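Local coordinates for ABC transporter substrate-binding protein (Bradyrhizobium japonicum, PDB 4I1D), which probably serves as the periplasmic substrate-binding component of an ABC transporter, perhaps for polyamines such as spermidine or putrescine, at residues 47-50 / 56-59; 21-26 / 32-37. All coordinates share one frame; numbering follows the deposited sequence.

Contact 1. Residues 47-50 / 56-59; sequences KTQV and IWDV. With SO4 (sulfate ion), chain L; SO4 (sulfate ion), chain I; SO4 (sulfate ion), chain B.
The amide nitrogen of Gln-49 lies over the centre of the Trp-57 indole, 3.1 Å above the ring plane, a polar group set against an aromatic face. The amide is turned 53° from the ring plane, so it leans over the indole instead of stacking flat, and the NE2–CD2 separation is 3.1 Å. Such a placement suits glutamine, whose amide N-H groups carry partial positive charge and can favour the electron-rich ring face. The other half of the amide faces the backbone. OE1 accepts the N-H of Trp-57 at 3.0 Å from N, a nearly straight bond (162° at the hydrogen) that lies in the carbonyl plane on a lone pair. The N of Ile-56, also 3.0 Å from OE1, adds a weak, more bent bond. Gripped this way, OE1 limits the rotation of the amide and keeps NE2 over the indole. Glutamine is long enough for the task: from a chi1 of -71° its chain runs extended to the following loop. Ile-56 crosses it at about a right angle, with CG1 3.5 Å from NE2, an apolar wall beside the buried amide.

On the solvent-exposed part of the same helical turn, Lys-47 NZ donates to O2 (2.7 Å) and O1 of the chain I sulfate and contacts the chain L sulfate, while Thr-48 lies near the chain B sulfate; these ions probably come from the crystallisation liquor.

The indole NE1 makes a probable hydrogen bond to OD2 of Asp-37 in strand 33-38, and the Trp-57 side chain packs on Thr-6 and Val-8. Ala-188 of a neighbouring subunit packs on Ile-56 and Trp-57. The contact thus fastens helix 43-51 to the loop leading into strand 59-63, which pairs in parallel with strand 4-9.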
ATOM      1  N   LYS A  47      29.732  -1.842  -1.270  1.00 50.91           N
ATOM      2  CA  LYS A  47      29.322  -0.845  -2.251  1.00 64.59           C
ATOM      3  C   LYS A  47      29.237   0.524  -1.587  1.00 66.00           C
ATOM      4  O   LYS A  47      29.738   1.519  -2.114  1.00 58.53           O
ATOM      5  CB  LYS A  47      27.971  -1.193  -2.881  1.00 65.66           C
ATOM      6  CG  LYS A  47      27.986  -2.408  -3.786  1.00 72.02           C
ATOM      7  CD  LYS A  47      26.704  -2.465  -4.597  1.00 79.84           C
ATOM      8  CE  LYS A  47      26.659  -3.690  -5.482  1.00 86.64           C
ATOM      9  NZ  LYS A  47      25.514  -3.613  -6.429  1.00 99.80           N
ATOM     10  N   THR A  48      28.593   0.569  -0.429  1.00 63.04           N
ATOM     11  CA  THR A  48      28.373   1.837   0.241  1.00 63.87           C
ATOM     12  C   THR A  48      29.706   2.403   0.711  1.00 55.85           C
ATOM     13  O   THR A  48      29.997   3.584   0.516  1.00 53.00           O
ATOM     14  CB  THR A  48      27.425   1.678   1.431  1.00 64.08           C
ATOM     15  OG1 THR A  48      26.124   1.325   0.948  1.00 65.51           O
ATOM     16  CG2 THR A  48      27.336   2.974   2.217  1.00 60.26           C
ATOM     17  N   GLN A  49      30.517   1.540   1.309  1.00 53.69           N
ATOM     18  CA  GLN A  49      31.812   1.941   1.851  1.00 57.66           C
ATOM     19  C   GLN A  49      32.725   2.485   0.760  1.00 57.96           C
ATOM     20  O   GLN A  49      33.266   3.587   0.878  1.00 57.31           O
ATOM     21  CB  GLN A  49      32.493   0.766   2.558  1.00 48.82           C
ATOM     22  CG  GLN A  49      31.842   0.355   3.873  1.00 49.29           C
ATOM     23  CD  GLN A  49      32.779  -0.469   4.738  1.00 50.24           C
ATOM     24  OE1 GLN A  49      33.998  -0.392   4.592  1.00 54.32           O
ATOM     25  NE2 GLN A  49      32.216  -1.256   5.650  1.00 49.75           N
ATOM     26  N   VAL A  50      32.886   1.711  -0.307  1.00 52.51           N
ATOM     27  CA  VAL A  50      33.775   2.107  -1.392  1.00 47.61           C
ATOM     28  C   VAL A  50      33.227   3.335  -2.114  1.00 49.34           C
ATOM     29  O   VAL A  50      33.978   4.231  -2.486  1.00 52.13           O
ATOM     30  CB  VAL A  50      34.024   0.945  -2.352  1.00 48.27           C
ATOM     31  CG1 VAL A  50      34.733   1.424  -3.616  1.00 50.48           C
ATOM     32  CG2 VAL A  50      34.824  -0.151  -1.637  1.00 45.20           C
ATOM     33  N   ILE A  56      35.744   1.720   5.889  1.00 58.38           N
ATOM     34  CA  ILE A  56      36.302   1.333   7.189  1.00 59.27           C
ATOM     35  C   ILE A  56      36.939  -0.064   7.148  1.00 56.15           C
ATOM     36  O   ILE A  56      37.792  -0.371   7.971  1.00 47.40           O
ATOM     37  CB  ILE A  56      35.259   1.377   8.338  1.00 51.19           C
ATOM     38  CG1 ILE A  56      34.075   0.458   8.029  1.00 55.86           C
ATOM     39  CG2 ILE A  56      34.787   2.801   8.598  1.00 48.49           C
ATOM     40  CD1 ILE A  56      32.992   0.500   9.084  1.00 58.40           C
ATOM     41  N   TRP A  57      36.530  -0.906   6.194  1.00 51.34           N
ATOM     42  CA  TRP A  57      37.096  -2.259   6.068  1.00 49.64           C
ATOM     43  C   TRP A  57      38.279  -2.277   5.106  1.00 48.63           C
ATOM     44  O   TRP A  57      38.295  -1.524   4.129  1.00 52.47           O
ATOM     45  CB  TRP A  57      36.041  -3.241   5.553  1.00 50.98           C
ATOM     46  CG  TRP A  57      34.902  -3.494   6.490  1.00 51.28           C
ATOM     47  CD1 TRP A  57      34.882  -3.298   7.849  1.00 47.42           C
ATOM     48  CD2 TRP A  57      33.606  -3.983   6.136  1.00 48.36           C
ATOM     49  NE1 TRP A  57      33.652  -3.645   8.356  1.00 49.61           N
ATOM     50  CE2 TRP A  57      32.848  -4.063   7.325  1.00 51.60           C
ATOM     51  CE3 TRP A  57      33.009  -4.363   4.926  1.00 47.75           C
ATOM     52  CZ2 TRP A  57      31.527  -4.513   7.340  1.00 47.74           C
ATOM     53  CZ3 TRP A  57      31.698  -4.800   4.944  1.00 51.72           C
ATOM     54  CH2 TRP A  57      30.971  -4.872   6.143  1.00 53.44           C
ATOM     55  N   ASP A  58      39.260  -3.139   5.371  1.00 45.35           N
ATOM     56  CA  ASP A  58      40.401  -3.309   4.458  1.00 42.61           C
ATOM     57  C   ASP A  58      40.287  -4.600   3.654  1.00 48.87           C
ATOM     58  O   ASP A  58      40.273  -4.599   2.415  1.00 46.12           O
ATOM     59  CB  ASP A  58      41.722  -3.320   5.233  1.00 44.41           C
ATOM     60  CG  ASP A  58      42.025  -1.979   5.901  1.00 49.02           C
ATOM     61  OD1 ASP A  58      42.222  -0.986   5.168  1.00 52.30           O
ATOM     62  OD2 ASP A  58      42.083  -1.914   7.153  1.00 58.80           O
ATOM     63  N   VAL A  59      40.210  -5.708   4.375  1.00 44.37           N
ATOM     64  CA  VAL A  59      40.248  -7.017   3.763  1.00 43.91           C
ATOM     65  C   VAL A  59      38.953  -7.759   4.059  1.00 41.99           C
ATOM     66  O   VAL A  59      38.512  -7.824   5.203  1.00 46.06           O
ATOM     67  CB  VAL A  59      41.445  -7.836   4.269  1.00 45.41           C
ATOM     68  CG1 VAL A  59      41.429  -9.224   3.665  1.00 45.95           C
ATOM     69  CG2 VAL A  59      42.755  -7.117   3.946  1.00 51.16           C
TER
HETATM   70  S   SO4 L 408      22.729  -1.562  -5.721  1.00152.78           S
HETATM   71  O1  SO4 L 408      23.141  -1.802  -4.320  1.00151.02           O
HETATM   72  O2  SO4 L 408      23.097  -0.184  -6.117  1.00151.34           O
HETATM   73  O3  SO4 L 408      23.413  -2.528  -6.609  1.00153.23           O
HETATM   74  O4  SO4 L 408      21.265  -1.734  -5.839  1.00152.87           O
HETATM   75  S   SO4 I 405      24.612  -6.320  -8.197  0.96139.02           S
HETATM   76  O1  SO4 I 405      24.367  -6.199  -6.761  0.96138.13           O
HETATM   77  O2  SO4 I 405      25.236  -5.097  -8.704  0.96136.66           O
HETATM   78  O3  SO4 I 405      25.497  -7.460  -8.439  0.96137.21           O
HETATM   79  O4  SO4 I 405      23.335  -6.527  -8.878  0.96136.69           O
HETATM   80  S   SO4 B 406      24.280  -0.379   4.228  0.94135.00           S
HETATM   81  O1  SO4 B 406      25.701  -0.259   3.908  0.94130.91           O
HETATM   82  O2  SO4 B 406      23.581   0.844   3.831  0.94132.94           O
HETATM   83  O3  SO4 B 406      23.708  -1.515   3.509  0.94133.62           O
HETATM   84  O4  SO4 B 406      24.125  -0.595   5.664  0.94137.07           O

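Contact 2. Residues 21-26 / 32-37; sequences AILDPS and ITINQD
Helix-on-strand packing joins Leu-23 of helix 12-30 to Ile-34 and Gln-36 of strand 33-38, within the N-terminal part of the mixed sheet. The CD1 methyl of Ile-34 reaches the helix backbone, 3.4 Å from Leu-23 O, and lies 4.2 Å from Leu-23 CB. Its CG1 branch stands anti to the carbonyl carbon (chi1 -49°) and runs on extended, which carries that methyl across to the helix. Leu-23 sends its own CD1 to the amide end of Gln-36, 3.5 Å from NE2 and 3.6 Å from CD.

Helix and strand are consecutive parts of a beta-alpha-beta unit, strand 4-9, helix 12-30 and strand 33-38, whose two strands pair in parallel. Branched apolar residues suit this interface: Phe-7 of strand 4-9 and Phe-248 of helix 242-252 touch both Leu-23 and Ile-34. Gln-36 offers its aliphatic CG to Leu-23 CD1 while its amide is satisfied elsewhere on the helix, OE1 by Gln-15 and NE2 by Thr-19.

One turn on, Ser-26 folds back on its own helix. Its OG donates to Ile-22 O at 2.8 Å, and its N reaches the same oxygen from the opposite face of the carbonyl plane.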
ATOM      1  N   ALA A  21      44.202 -20.225  13.514  1.00 56.88           N
ATOM      2  CA  ALA A  21      45.069 -20.750  12.467  1.00 54.87           C
ATOM      3  C   ALA A  21      45.793 -19.675  11.675  1.00 54.42           C
ATOM      4  O   ALA A  21      46.936 -19.871  11.265  1.00 52.66           O
ATOM      5  CB  ALA A  21      44.255 -21.611  11.505  1.00 53.56           C
ATOM      6  N   ILE A  22      45.123 -18.552  11.433  1.00 47.99           N
ATOM      7  CA  ILE A  22      45.615 -17.592  10.446  1.00 42.02           C
ATOM      8  C   ILE A  22      45.831 -16.158  10.931  1.00 49.90           C
ATOM      9  O   ILE A  22      46.923 -15.614  10.765  1.00 53.95           O
ATOM     10  CB  ILE A  22      44.725 -17.580   9.198  1.00 48.25           C
ATOM     11  CG1 ILE A  22      44.820 -18.932   8.488  1.00 50.31           C
ATOM     12  CG2 ILE A  22      45.136 -16.450   8.273  1.00 52.13           C
ATOM     13  CD1 ILE A  22      43.973 -19.033   7.271  1.00 57.08           C
ATOM     14  N   LEU A  23      44.806 -15.546  11.518  1.00 47.67           N
ATOM     15  CA  LEU A  23      44.898 -14.142  11.909  1.00 47.36           C
ATOM     16  C   LEU A  23      45.963 -13.899  12.991  1.00 49.89           C
ATOM     17  O   LEU A  23      46.877 -13.104  12.793  1.00 58.12           O
ATOM     18  CB  LEU A  23      43.531 -13.609  12.344  1.00 52.07           C
ATOM     19  CG  LEU A  23      42.429 -13.857  11.311  1.00 54.79           C
ATOM     20  CD1 LEU A  23      41.093 -13.252  11.750  1.00 62.14           C
ATOM     21  CD2 LEU A  23      42.840 -13.329   9.952  1.00 51.49           C
ATOM     22  N   ASP A  24      45.858 -14.589  14.123  1.00 48.64           N
ATOM     23  CA  ASP A  24      46.829 -14.407  15.210  1.00 50.85           C
ATOM     24  C   ASP A  24      48.276 -14.669  14.782  1.00 59.09           C
ATOM     25  O   ASP A  24      49.157 -13.852  15.049  1.00 63.04           O
ATOM     26  CB  ASP A  24      46.489 -15.272  16.432  1.00 53.50           C
ATOM     27  CG  ASP A  24      45.416 -14.653  17.306  1.00 66.53           C
ATOM     28  OD1 ASP A  24      45.024 -13.497  17.037  1.00 69.63           O
ATOM     29  OD2 ASP A  24      44.976 -15.311  18.272  1.00 73.50           O
ATOM     30  N   PRO A  25      48.532 -15.812  14.126  1.00 59.16           N
ATOM     31  CA  PRO A  25      49.925 -16.052  13.717  1.00 62.14           C
ATOM     32  C   PRO A  25      50.409 -15.003  12.704  1.00 59.02           C
ATOM     33  O   PRO A  25      51.548 -14.560  12.787  1.00 61.66           O
ATOM     34  CB  PRO A  25      49.878 -17.451  13.084  1.00 63.88           C
ATOM     35  CG  PRO A  25      48.609 -18.089  13.628  1.00 64.32           C
ATOM     36  CD  PRO A  25      47.643 -16.944  13.797  1.00 55.89           C
ATOM     37  N   SER A  26      49.551 -14.605  11.771  1.00 52.70           N
ATOM     38  CA  SER A  26      49.906 -13.569  10.802  1.00 60.01           C
ATOM     39  C   SER A  26      50.178 -12.211  11.456  1.00 63.48           C
ATOM     40  O   SER A  26      51.144 -11.528  11.116  1.00 68.26           O
ATOM     41  CB  SER A  26      48.800 -13.420   9.756  1.00 59.90           C
ATOM     42  OG  SER A  26      48.745 -14.558   8.915  1.00 62.83           O
ATOM     43  N   ILE A  32      51.541  -6.588  13.446  1.00 66.32           N
ATOM     44  CA  ILE A  32      50.419  -5.675  13.238  1.00 71.15           C
ATOM     45  C   ILE A  32      49.226  -6.061  14.113  1.00 66.11           C
ATOM     46  O   ILE A  32      49.198  -7.137  14.712  1.00 61.72           O
ATOM     47  CB  ILE A  32      49.949  -5.670  11.760  1.00 59.20           C
ATOM     48  CG1 ILE A  32      49.433  -7.046  11.359  1.00 55.78           C
ATOM     49  CG2 ILE A  32      51.081  -5.282  10.844  1.00 68.39           C
ATOM     50  CD1 ILE A  32      48.893  -7.111   9.937  1.00 57.34           C
ATOM     51  N   THR A  33      48.246  -5.170  14.185  1.00 61.64           N
ATOM     52  CA  THR A  33      46.988  -5.470  14.851  1.00 58.89           C
ATOM     53  C   THR A  33      45.913  -5.766  13.793  1.00 60.00           C
ATOM     54  O   THR A  33      45.671  -4.966  12.890  1.00 58.84           O
ATOM     55  CB  THR A  33      46.543  -4.304  15.770  1.00 58.93           C
ATOM     56  OG1 THR A  33      47.391  -4.247  16.924  1.00 71.33           O
ATOM     57  CG2 THR A  33      45.103  -4.486  16.232  1.00 55.49           C
ATOM     58  N   ILE A  34      45.282  -6.925  13.888  1.00 57.08           N
ATOM     59  CA  ILE A  34      44.178  -7.234  12.990  1.00 50.88           C
ATOM     60  C   ILE A  34      42.856  -7.026  13.711  1.00 52.05           C
ATOM     61  O   ILE A  34      42.469  -7.828  14.557  1.00 57.96           O
ATOM     62  CB  ILE A  34      44.273  -8.676  12.449  1.00 50.54           C
ATOM     63  CG1 ILE A  34      45.689  -8.942  11.928  1.00 52.15           C
ATOM     64  CG2 ILE A  34      43.199  -8.933  11.362  1.00 45.96           C
ATOM     65  CD1 ILE A  34      45.868 -10.287  11.257  1.00 50.94           C
ATOM     66  N   ASN A  35      42.174  -5.931  13.401  1.00 49.92           N
ATOM     67  CA  ASN A  35      40.830  -5.724  13.922  1.00 48.92           C
ATOM     68  C   ASN A  35      39.834  -6.520  13.088  1.00 50.67           C
ATOM     69  O   ASN A  35      39.904  -6.541  11.856  1.00 54.88           O
ATOM     70  CB  ASN A  35      40.479  -4.243  13.925  1.00 53.91           C
ATOM     71  CG  ASN A  35      41.558  -3.403  14.574  1.00 55.59           C
ATOM     72  OD1 ASN A  35      42.175  -2.555  13.926  1.00 57.99           O
ATOM     73  ND2 ASN A  35      41.804  -3.642  15.861  1.00 49.77           N
ATOM     74  N   GLN A  36      38.922  -7.201  13.766  1.00 50.47           N
ATOM     75  CA  GLN A  36      37.988  -8.087  13.094  1.00 42.27           C
ATOM     76  C   GLN A  36      36.598  -7.497  13.031  1.00 44.72           C
ATOM     77  O   GLN A  36      36.183  -6.753  13.918  1.00 47.37           O
ATOM     78  CB  GLN A  36      37.917  -9.436  13.819  1.00 49.29           C
ATOM     79  CG  GLN A  36      39.184 -10.276  13.720  1.00 53.14           C
ATOM     80  CD  GLN A  36      38.964 -11.706  14.179  1.00 48.12           C
ATOM     81  OE1 GLN A  36      37.909 -12.298  13.924  1.00 43.22           O
ATOM     82  NE2 GLN A  36      39.957 -12.271  14.862  1.00 44.81           N
ATOM     83  N   ASP A  37      35.865  -7.871  11.990  1.00 44.72           N
ATOM     84  CA  ASP A  37      34.442  -7.589  11.921  1.00 42.12           C
ATOM     85  C   ASP A  37      33.791  -8.807  11.266  1.00 47.59           C
ATOM     86  O   ASP A  37      34.496  -9.696  10.768  1.00 45.39           O
ATOM     87  CB  ASP A  37      34.182  -6.307  11.122  1.00 42.85           C
ATOM     88  CG  ASP A  37      32.872  -5.626  11.509  1.00 52.96           C
ATOM     89  OD1 ASP A  37      32.078  -6.236  12.263  1.00 53.34           O
ATOM     90  OD2 ASP A  37      32.633  -4.480  11.059  1.00 57.79           O
TER

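How the contacts relate
From the N terminus, strand 4-9 leads into helix 12-30, and contact 2 closes the turn between that helix and strand 33-38. The chain then enters helix 43-51, where contact 1 closes the short loop leading to strand 59-63. The two are in series: contact 2 is complete before contact 1 begins, and neither nests in nor crosses the other. Their centres lie 18 Å apart, yet they meet directly where the indole of contact 1 reaches the acid of contact 2. The strands they involve flank strand 4-9, and a second subunit reaches both: its Arg-208 forms a salt bridge with Asp-37.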